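Local structure of hypothetical protein (Methanosarcina mazei, 2I1S) at residues L13-I18 against A138-D143; Y32-L37 against D92-E97; R24-P29 against Q42-W47. The protein is of unknown function but belongs to the plasmid pRiA4b ORF-3-like family, named after an open reading frame of a plasmid. One frame throughout, in Å; residues are numbered along the deposited sequence.

Interaction 1: L13-I18 against A138-D143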
loop_
_atom_site.group_PDB
_atom_site.type_symbol
_atom_site.label_atom_id
_atom_site.label_comp_id
_atom_site.label_asym_id
_atom_site.label_seq_id
_atom_site.Cartn_x
_atom_site.Cartn_y
_atom_site.Cartn_z
ATOM N N LEU A 13 1.988 4.035 -4.771
ATOM C CA LEU A 13 1.931 2.734 -4.088
ATOM C C LEU A 13 1.471 1.693 -5.077
ATOM O O LEU A 13 0.377 1.836 -5.649
ATOM C CB LEU A 13 0.935 2.753 -2.944
ATOM C CG LEU A 13 0.936 3.967 -2.005
ATOM C CD1 LEU A 13 -0.107 3.777 -0.924
ATOM C CD2 LEU A 13 2.304 4.232 -1.406
ATOM N N SER A 14 2.293 0.667 -5.309
ATOM C CA SER A 14 1.918 -0.391 -6.242
ATOM C C SER A 14 2.038 -1.768 -5.621
ATOM O O SER A 14 3.043 -2.102 -4.998
ATOM C CB SER A 14 2.705 -0.303 -7.575
ATOM O OG SER A 14 3.964 -0.970 -7.546
ATOM N N ILE A 15 0.991 -2.565 -5.786
ATOM C CA ILE A 15 1.055 -3.964 -5.409
ATOM C C ILE A 15 2.000 -4.659 -6.408
ATOM O O ILE A 15 1.767 -4.636 -7.639
ATOM C CB ILE A 15 -0.354 -4.637 -5.397
ATOM C CG1 ILE A 15 -1.190 -4.100 -4.272
ATOM C CG2 ILE A 15 -0.231 -6.155 -5.176
ATOM C CD1 ILE A 15 -2.588 -4.622 -4.297
ATOM N N LYS A 16 3.068 -5.253 -5.881
ATOM C CA LYS A 16 3.968 -6.094 -6.697
ATOM C C LYS A 16 3.401 -7.444 -7.116
ATOM O O LYS A 16 2.696 -8.097 -6.358
ATOM C CB LYS A 16 5.211 -6.432 -5.906
ATOM C CG LYS A 16 6.163 -5.285 -5.736
ATOM C CD LYS A 16 7.355 -5.793 -4.974
ATOM C CE LYS A 16 7.961 -6.985 -5.697
ATOM N NZ LYS A 16 9.431 -7.015 -5.412
ATOM N N GLY A 17 3.775 -7.861 -8.325
ATOM C CA GLY A 17 3.528 -9.198 -8.838
ATOM C C GLY A 17 2.197 -9.395 -9.529
ATOM O O GLY A 17 1.923 -10.464 -10.010
ATOM N N ILE A 18 1.336 -8.408 -9.566
ATOM C CA ILE A 18 0.057 -8.576 -10.286
ATOM C C ILE A 18 0.092 -7.624 -11.501
ATOM O O ILE A 18 0.462 -6.443 -11.359
ATOM C CB ILE A 18 -1.169 -8.300 -9.349
ATOM C CG1 ILE A 18 -1.497 -9.543 -8.528
ATOM C CG2 ILE A 18 -2.449 -7.898 -10.129
ATOM C CD1 ILE A 18 -1.874 -9.178 -7.151
ATOM N N ALA A 138 -9.171 -2.800 -8.468
ATOM C CA ALA A 138 -9.493 -3.211 -7.101
ATOM C C ALA A 138 -8.251 -3.723 -6.359
ATOM O O ALA A 138 -7.451 -4.484 -6.897
ATOM C CB ALA A 138 -10.589 -4.286 -7.117
ATOM N N ALA A 139 -8.090 -3.287 -5.123
ATOM C CA ALA A 139 -7.117 -3.863 -4.212
ATOM C C ALA A 139 -7.348 -5.370 -3.978
ATOM O O ALA A 139 -8.475 -5.881 -4.071
ATOM C CB ALA A 139 -7.160 -3.107 -2.916
ATOM N N VAL A 140 -6.272 -6.104 -3.711
ATOM C CA VAL A 140 -6.431 -7.546 -3.456
ATOM C C VAL A 140 -7.196 -7.692 -2.132
ATOM O O VAL A 140 -6.896 -6.979 -1.165
ATOM C CB VAL A 140 -5.048 -8.283 -3.391
ATOM C CG1 VAL A 140 -4.305 -8.189 -4.746
ATOM C CG2 VAL A 140 -4.154 -7.746 -2.232
ATOM N N PRO A 141 -8.216 -8.579 -2.095
ATOM C CA PRO A 141 -8.915 -8.755 -0.820
ATOM C C PRO A 141 -7.999 -9.397 0.217
ATOM O O PRO A 141 -7.016 -10.067 -0.150
ATOM C CB PRO A 141 -10.063 -9.691 -1.175
ATOM C CG PRO A 141 -10.253 -9.453 -2.755
ATOM C CD PRO A 141 -8.832 -9.381 -3.184
ATOM N N GLU A 142 -8.319 -9.160 1.491
ATOM C CA GLU A 142 -7.622 -9.808 2.552
ATOM C C GLU A 142 -7.711 -11.338 2.359
ATOM O O GLU A 142 -8.751 -11.839 1.955
ATOM C CB GLU A 142 -8.185 -9.366 3.929
ATOM C CG GLU A 142 -7.861 -7.899 4.307
ATOM C CD GLU A 142 -6.585 -7.765 5.151
ATOM O OE1 GLU A 142 -5.780 -8.725 5.154
ATOM O OE2 GLU A 142 -6.377 -6.711 5.828
ATOM N N ASP A 143 -6.592 -12.040 2.624
ATOM C CA ASP A 143 -6.553 -13.491 2.823
ATOM C C ASP A 143 -6.739 -14.289 1.510
ATOM O O ASP A 143 -6.969 -15.522 1.523
ATOM C CB ASP A 143 -7.594 -13.880 3.886
ATOM C CG ASP A 143 -7.447 -13.070 5.170
ATOM O OD1 ASP A 143 -6.313 -12.923 5.684
ATOM O OD2 ASP A 143 -8.463 -12.584 5.685
#

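Interaction 2: Y32-L37 against D92-E97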
loop_
_atom_site.group_PDB
_atom_site.type_symbol
_atom_site.label_atom_id
_atom_site.label_comp_id
_atom_site.label_asym_id
_atom_site.label_seq_id
_atom_site.Cartn_x
_atom_site.Cartn_y
_atom_site.Cartn_z
ATOM N N TYR A 32 5.038 12.865 8.707
ATOM C CA TYR A 32 4.492 11.533 8.926
ATOM C C TYR A 32 5.539 10.542 9.369
ATOM O O TYR A 32 6.670 10.577 8.881
ATOM C CB TYR A 32 3.835 11.016 7.645
ATOM C CG TYR A 32 2.317 10.975 7.700
ATOM C CD1 TYR A 32 1.600 11.848 8.524
ATOM C CD2 TYR A 32 1.606 10.075 6.906
ATOM C CE1 TYR A 32 0.219 11.795 8.579
ATOM C CE2 TYR A 32 0.245 10.020 6.946
ATOM C CZ TYR A 32 -0.451 10.878 7.769
ATOM O OH TYR A 32 -1.834 10.788 7.805
ATOM N N THR A 33 5.151 9.686 10.326
ATOM C CA THR A 33 5.972 8.571 10.755
ATOM C C THR A 33 5.656 7.410 9.813
ATOM O O THR A 33 4.734 7.503 8.990
ATOM C CB THR A 33 5.688 8.165 12.219
ATOM O OG1 THR A 33 4.341 7.684 12.341
ATOM C CG2 THR A 33 5.870 9.336 13.164
ATOM N N PHE A 34 6.422 6.324 9.909
ATOM C CA PHE A 34 6.071 5.102 9.196
ATOM C C PHE A 34 4.758 4.478 9.678
ATOM O O PHE A 34 4.047 3.893 8.879
ATOM C CB PHE A 34 7.249 4.123 9.152
ATOM C CG PHE A 34 8.302 4.525 8.149
ATOM C CD1 PHE A 34 8.368 3.909 6.901
ATOM C CD2 PHE A 34 9.178 5.566 8.421
ATOM C CE1 PHE A 34 9.333 4.309 5.952
ATOM C CE2 PHE A 34 10.131 5.971 7.479
ATOM C CZ PHE A 34 10.217 5.341 6.247
ATOM N N LEU A 35 4.402 4.634 10.952
ATOM C CA LEU A 35 3.114 4.116 11.419
ATOM C C LEU A 35 1.982 4.772 10.643
ATOM O O LEU A 35 1.107 4.086 10.119
ATOM C CB LEU A 35 2.926 4.304 12.930
ATOM C CG LEU A 35 1.619 3.781 13.553
ATOM C CD1 LEU A 35 1.388 2.269 13.251
ATOM C CD2 LEU A 35 1.589 4.001 15.049
ATOM N N ASP A 36 2.024 6.097 10.582
ATOM C CA ASP A 36 1.090 6.922 9.818
ATOM C C ASP A 36 0.946 6.474 8.372
ATOM O O ASP A 36 -0.190 6.423 7.845
ATOM C CB ASP A 36 1.568 8.379 9.816
ATOM C CG ASP A 36 1.409 9.072 11.160
ATOM O OD1 ASP A 36 0.493 8.716 11.934
ATOM O OD2 ASP A 36 2.206 9.991 11.437
ATOM N N LEU A 37 2.081 6.141 7.745
ATOM C CA LEU A 37 2.116 5.615 6.378
ATOM C C LEU A 37 1.528 4.199 6.252
ATOM O O LEU A 37 0.771 3.914 5.307
ATOM C CB LEU A 37 3.548 5.660 5.832
ATOM C CG LEU A 37 3.808 5.087 4.429
ATOM C CD1 LEU A 37 3.072 5.908 3.376
ATOM C CD2 LEU A 37 5.304 4.949 4.069
ATOM N N ASP A 92 13.151 11.529 7.381
ATOM C CA ASP A 92 14.495 11.047 7.673
ATOM C C ASP A 92 15.003 10.039 6.635
ATOM O O ASP A 92 16.212 9.779 6.565
ATOM C CB ASP A 92 14.521 10.426 9.062
ATOM C CG ASP A 92 14.491 11.482 10.172
ATOM O OD1 ASP A 92 15.100 12.571 9.995
ATOM O OD2 ASP A 92 13.848 11.215 11.219
ATOM N N TYR A 93 14.084 9.493 5.829
ATOM C CA TYR A 93 14.399 8.436 4.860
ATOM C C TYR A 93 14.188 8.790 3.387
ATOM O O TYR A 93 15.082 8.576 2.560
ATOM C CB TYR A 93 13.602 7.176 5.170
ATOM C CG TYR A 93 14.152 6.365 6.314
ATOM C CD1 TYR A 93 15.074 5.361 6.087
ATOM C CD2 TYR A 93 13.718 6.585 7.615
ATOM C CE1 TYR A 93 15.576 4.609 7.124
ATOM C CE2 TYR A 93 14.216 5.843 8.668
ATOM C CZ TYR A 93 15.153 4.855 8.423
ATOM O OH TYR A 93 15.656 4.099 9.464
ATOM N N PHE A 94 12.999 9.290 3.057
ATOM C CA PHE A 94 12.667 9.637 1.678
ATOM C C PHE A 94 13.300 10.962 1.272
ATOM O O PHE A 94 13.124 11.993 1.927
ATOM C CB PHE A 94 11.146 9.720 1.463
ATOM C CG PHE A 94 10.437 8.381 1.473
ATOM C CD1 PHE A 94 9.895 7.876 2.656
ATOM C CD2 PHE A 94 10.252 7.662 0.283
ATOM C CE1 PHE A 94 9.229 6.643 2.676
ATOM C CE2 PHE A 94 9.587 6.447 0.280
ATOM C CZ PHE A 94 9.064 5.929 1.491
ATOM N N THR A 95 14.052 10.918 0.183
ATOM C CA THR A 95 14.524 12.116 -0.478
ATOM C C THR A 95 14.377 11.839 -1.971
ATOM O O THR A 95 13.915 10.756 -2.367
ATOM C CB THR A 95 16.007 12.434 -0.124
ATOM O OG1 THR A 95 16.888 11.803 -1.063
ATOM C CG2 THR A 95 16.347 11.973 1.313
ATOM N N LEU A 96 14.768 12.806 -2.793
ATOM C CA LEU A 96 14.713 12.646 -4.235
ATOM C C LEU A 96 15.808 11.702 -4.800
ATOM O O LEU A 96 15.604 11.101 -5.852
ATOM C CB LEU A 96 14.691 14.018 -4.944
ATOM C CG LEU A 96 13.592 15.039 -4.579
ATOM C CD1 LEU A 96 13.895 16.412 -5.193
ATOM C CD2 LEU A 96 12.166 14.580 -4.960
ATOM N N GLU A 97 16.953 11.548 -4.131
ATOM C CA GLU A 97 17.828 10.410 -4.483
ATOM C C GLU A 97 17.767 9.213 -3.504
ATOM O O GLU A 97 18.727 8.442 -3.399
ATOM C CB GLU A 97 19.283 10.809 -4.790
ATOM C CG GLU A 97 20.024 11.484 -3.664
ATOM C CD GLU A 97 20.043 12.984 -3.821
ATOM O OE1 GLU A 97 18.954 13.601 -3.918
ATOM O OE2 GLU A 97 21.156 13.545 -3.846
#

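Interaction 3: R24-P29 against Q42-W47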
loop_
_atom_site.group_PDB
_atom_site.type_symbol
_atom_site.label_atom_id
_atom_site.label_comp_id
_atom_site.label_asym_id
_atom_site.label_seq_id
_atom_site.Cartn_x
_atom_site.Cartn_y
_atom_site.Cartn_z
ATOM N N ARG A 24 -2.195 3.146 -6.373
ATOM C CA ARG A 24 -2.838 4.354 -5.814
ATOM C C ARG A 24 -1.821 5.471 -5.717
ATOM O O ARG A 24 -0.618 5.235 -5.485
ATOM C CB ARG A 24 -3.368 4.107 -4.399
ATOM C CG ARG A 24 -3.980 2.769 -4.214
ATOM C CD ARG A 24 -5.323 2.800 -4.838
ATOM N NE ARG A 24 -6.201 1.675 -4.479
ATOM C CZ ARG A 24 -6.575 0.747 -5.340
ATOM N NH1 ARG A 24 -7.445 -0.141 -4.976
ATOM N NH2 ARG A 24 -6.078 0.718 -6.570
ATOM N N ARG A 25 -2.270 6.691 -5.913
ATOM C CA ARG A 25 -1.379 7.829 -5.660
ATOM C C ARG A 25 -1.949 8.599 -4.475
ATOM O O ARG A 25 -3.133 8.871 -4.432
ATOM C CB ARG A 25 -1.179 8.699 -6.940
ATOM C CG ARG A 25 0.200 8.535 -7.543
ATOM C CD ARG A 25 0.448 9.361 -8.822
ATOM N NE ARG A 25 0.178 8.454 -9.910
ATOM C CZ ARG A 25 1.056 7.872 -10.710
ATOM N NH1 ARG A 25 2.334 8.158 -10.676
ATOM N NH2 ARG A 25 0.609 7.009 -11.590
ATOM N N ILE A 26 -1.129 8.859 -3.474
ATOM C CA ILE A 26 -1.579 9.599 -2.293
ATOM C C ILE A 26 -0.596 10.717 -1.968
ATOM O O ILE A 26 0.593 10.619 -2.311
ATOM C CB ILE A 26 -1.761 8.684 -1.027
ATOM C CG1 ILE A 26 -0.407 8.137 -0.521
ATOM C CG2 ILE A 26 -2.851 7.607 -1.262
ATOM C CD1 ILE A 26 -0.459 7.363 0.853
ATOM N N GLN A 27 -1.074 11.770 -1.300
ATOM C CA GLN A 27 -0.147 12.781 -0.762
ATOM C C GLN A 27 -0.182 12.780 0.774
ATOM O O GLN A 27 -1.257 12.828 1.390
ATOM C CB GLN A 27 -0.450 14.150 -1.332
ATOM C CG GLN A 27 -0.432 14.213 -2.867
ATOM C CD GLN A 27 -0.892 15.556 -3.380
ATOM O OE1 GLN A 27 -0.866 16.535 -2.635
ATOM N NE2 GLN A 27 -1.309 15.624 -4.656
ATOM N N VAL A 28 0.984 12.714 1.403
ATOM C CA VAL A 28 1.021 12.663 2.873
ATOM C C VAL A 28 1.805 13.843 3.495
ATOM O O VAL A 28 2.718 14.351 2.865
ATOM C CB VAL A 28 1.565 11.281 3.396
ATOM C CG1 VAL A 28 0.618 10.171 3.021
ATOM C CG2 VAL A 28 2.952 10.994 2.859
ATOM N N PRO A 29 1.428 14.285 4.725
ATOM C CA PRO A 29 2.261 15.267 5.409
ATOM C C PRO A 29 3.704 14.789 5.505
ATOM O O PRO A 29 3.955 13.589 5.772
ATOM C CB PRO A 29 1.631 15.357 6.819
ATOM C CG PRO A 29 0.188 15.019 6.599
ATOM C CD PRO A 29 0.223 13.951 5.519
ATOM N N GLN A 42 -3.046 0.911 4.428
ATOM C CA GLN A 42 -4.203 0.074 4.765
ATOM C C GLN A 42 -5.495 0.659 4.197
ATOM O O GLN A 42 -6.386 -0.089 3.752
ATOM C CB GLN A 42 -4.362 -0.113 6.301
ATOM C CG GLN A 42 -3.313 -0.965 6.987
ATOM C CD GLN A 42 -3.315 -2.394 6.517
ATOM O OE1 GLN A 42 -4.265 -3.110 6.725
ATOM N NE2 GLN A 42 -2.216 -2.829 5.913
ATOM N N ALA A 43 -5.587 1.989 4.242
ATOM C CA ALA A 43 -6.748 2.759 3.814
ATOM C C ALA A 43 -6.969 2.692 2.317
ATOM O O ALA A 43 -8.073 2.360 1.886
ATOM C CB ALA A 43 -6.626 4.206 4.268
ATOM N N VAL A 44 -5.913 2.935 1.534
ATOM C CA VAL A 44 -6.016 2.958 0.054
ATOM C C VAL A 44 -6.254 1.594 -0.552
ATOM O O VAL A 44 -6.895 1.495 -1.620
ATOM C CB VAL A 44 -4.837 3.709 -0.706
ATOM C CG1 VAL A 44 -4.792 5.118 -0.312
ATOM C CG2 VAL A 44 -3.474 3.020 -0.500
ATOM N N MET A 45 -5.784 0.566 0.159
ATOM C CA MET A 45 -5.951 -0.847 -0.224
ATOM C C MET A 45 -7.171 -1.515 0.358
ATOM O O MET A 45 -7.413 -2.705 0.115
ATOM C CB MET A 45 -4.707 -1.652 0.152
ATOM C CG MET A 45 -3.442 -1.277 -0.684
ATOM S SD MET A 45 -3.595 -1.048 -2.471
ATOM C CE MET A 45 -1.982 -0.360 -2.748
ATOM N N ASP A 46 -7.943 -0.778 1.149
ATOM C CA ASP A 46 -9.118 -1.338 1.808
ATOM C C ASP A 46 -8.795 -2.649 2.589
ATOM O O ASP A 46 -9.549 -3.649 2.603
ATOM C CB ASP A 46 -10.252 -1.468 0.777
ATOM C CG ASP A 46 -11.600 -1.742 1.417
ATOM O OD1 ASP A 46 -11.714 -1.601 2.667
ATOM O OD2 ASP A 46 -12.548 -2.089 0.656
ATOM N N TRP A 47 -7.637 -2.624 3.247
ATOM C CA TRP A 47 -7.218 -3.707 4.112
ATOM C C TRP A 47 -7.719 -3.474 5.552
ATOM O O TRP A 47 -8.230 -2.409 5.884
ATOM C CB TRP A 47 -5.695 -3.880 4.025
ATOM C CG TRP A 47 -5.216 -4.546 2.753
ATOM C CD1 TRP A 47 -5.927 -5.411 1.950
ATOM C CD2 TRP A 47 -3.906 -4.442 2.153
ATOM N NE1 TRP A 47 -5.154 -5.824 0.897
ATOM C CE2 TRP A 47 -3.912 -5.249 0.995
ATOM C CE3 TRP A 47 -2.730 -3.746 2.487
ATOM C CZ2 TRP A 47 -2.791 -5.368 0.153
ATOM C CZ3 TRP A 47 -1.607 -3.862 1.630
ATOM C CH2 TRP A 47 -1.647 -4.684 0.503
HETATM O O HOH W 1 -8.974 0.151 -2.682
#

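Interaction 1: L13-I18 against A138-D143
Ile15, near the end of strand 7-15, faces Val140 with the backbones well apart: the nearest CA atoms, those of Ile15 and Ala139, stay 8.3 Å from each other, and 138-143 is an irregular loop between strand 131-136 and helix 146-157. The joining is done essentially by side chains, and three of them suffice. Ile15 and Val140 reach toward each other tip to tip, with CD1 of Ile15 4.0 Å from CG1 of Val140 and 4.1 Å from its CG2, so the methyl meets both branches of the valine. An extended side chain makes this reach possible: CG1 of Ile15 lies anti to the carbonyl carbon (chi1 -69°) and CD1 continues outward (chi2 175°). Ile18 comes in from beyond Gly17 and slants across the valine. Its CD1 touches CG1 of Val140 at 3.6 Å, which makes that one methyl the meeting point of both isoleucines. Ile22, Trp111 and Tyr150 also lie against Val140, and Val147 and Glu151 of helix 146-157 against Ile18. The valine's carbonyl oxygen is taken up by Trp47 NE1. Between the two segments the attraction is therefore purely apolar, three buried branched side chains meeting through methyl groups, and its strength probably comes from close fit and exclusion of water.

Interaction 2: Y32-L37 against D92-E97
Phe34, in the first turn of helix 34-44, pushes the outer end of its ring between Tyr93 and Phe94. Toward Tyr93 the arrangement is an offset edge-to-face pair, the phenylalanine edge directed at the tyrosine face, with ring centroids 5.4 Å apart and planes at 85°. The closest atoms are Phe34 CE2 and Tyr93 CD2, at 3.6 Å, and Tyr93 CB lies in the plane of the phenylalanine ring, at its edge. The Phe94 side chain crosses Phe34 at a slant: its CE1 is 3.9 Å from Phe34 CZ and 4.0 Å from Phe34 CE1. Leu37, one helical turn on, adds a looser touch, CD2 standing 4.5 Å from Phe94 CE1. With CG of Phe34 anti to the carbonyl carbon (chi1 -76°), the ring leaves the helix toward the pair of aromatics. Were Phe34 cut back to alanine, Tyr93 would probably lose the edge set against its face, and a gap would be likely to open beside Phe94. The helix start that carries the ring is closed by a capping box: Thr33 N donates to Asp36 OD2 at 3.2 Å, and Asp36 N returns a weak bond to Thr33 OG1. Tyr93 keeps its polar end elsewhere, its OH hydrogen-bonded to Asp66 OD2. Around the cluster, Leu90 of helix 90-93 touches Phe34 and Leu37, and strand 53-58 supplies Met57 against all three rings and Phe55 edge-to-face with Phe34; the contact thus joins the N-terminal turn of helix 34-44, the residues at and just after the short helix 90-93, and the central sheet.

Interaction 3: R24-P29 against Q42-W47
Arg24 and Ile26, on strand 22-29, meet Val44 and Met45 at the C-terminal end of helix 34-44, a helix packed on the mixed beta-sheet. That end is finished by a Schellman motif, with Asp46 at positive phi, Trp47 N bonded to Gln42 O and Asp46 N to Ala43 O. CB and CG of Arg24, the latter beside the backbone N, lie alongside Val44; the two side chains run past each other in opposite directions, with Arg24 CG 3.7 Å from Val44 CB. The bend of Arg24 at chi2 (-77°) then turns CD and NE toward Val44 O, and Arg24 NE delivers a nearly straight hydrogen bond to that oxygen, 2.9 Å long with an angle of 171° at the hydrogen. The oxygen lies close to the guanidinium plane, whereas the donor stands above the carbonyl plane. Met45 is bent as well, at chi2 (-44°), which brings its SD over one face of the guanidinium, toward the rim, while its CE rests 4.0 Å from Arg24 CG. Ile26 slants across Val44 on the other branch, CG2 against CG1 at 3.3 Å, tighter than usual for two methyls. The guanidinium has further partners: NH2 donates to Arg137 O, and Phe181 makes a cation-pi contact with the group. Several bonds in different directions probably fix its rotation, and the positive charge would be expected to polarise the Val44 carbonyl, at the C-terminal end of the helix. One water completes the grip, accepting from Arg24 NH1 at 2.8 Å and donating to Val44 O at 2.7 Å.

In the fold
From the N terminus, strand 7-15 runs into 13-18, which opens the loop that interaction 1 closes at 138-143, after more than a hundred residues. Strand 22-29 follows as the next strand of the sheet, and interaction 3 ties it to 42-47 with a short loop containing most of helix 34-44. The start of that helix lies in 32-37, inside this loop, but its partner 92-97 lies beyond it, so interactions 2 and 3 cross; both nest within interaction 1. Interactions 1 and 3 touch, among other places, where their strands are neighbours in the sheet, with Leu13 N probably bonded to Arg24 O. Interaction 2 holds the helix's other end, about 21 Å from interaction 1 between centres.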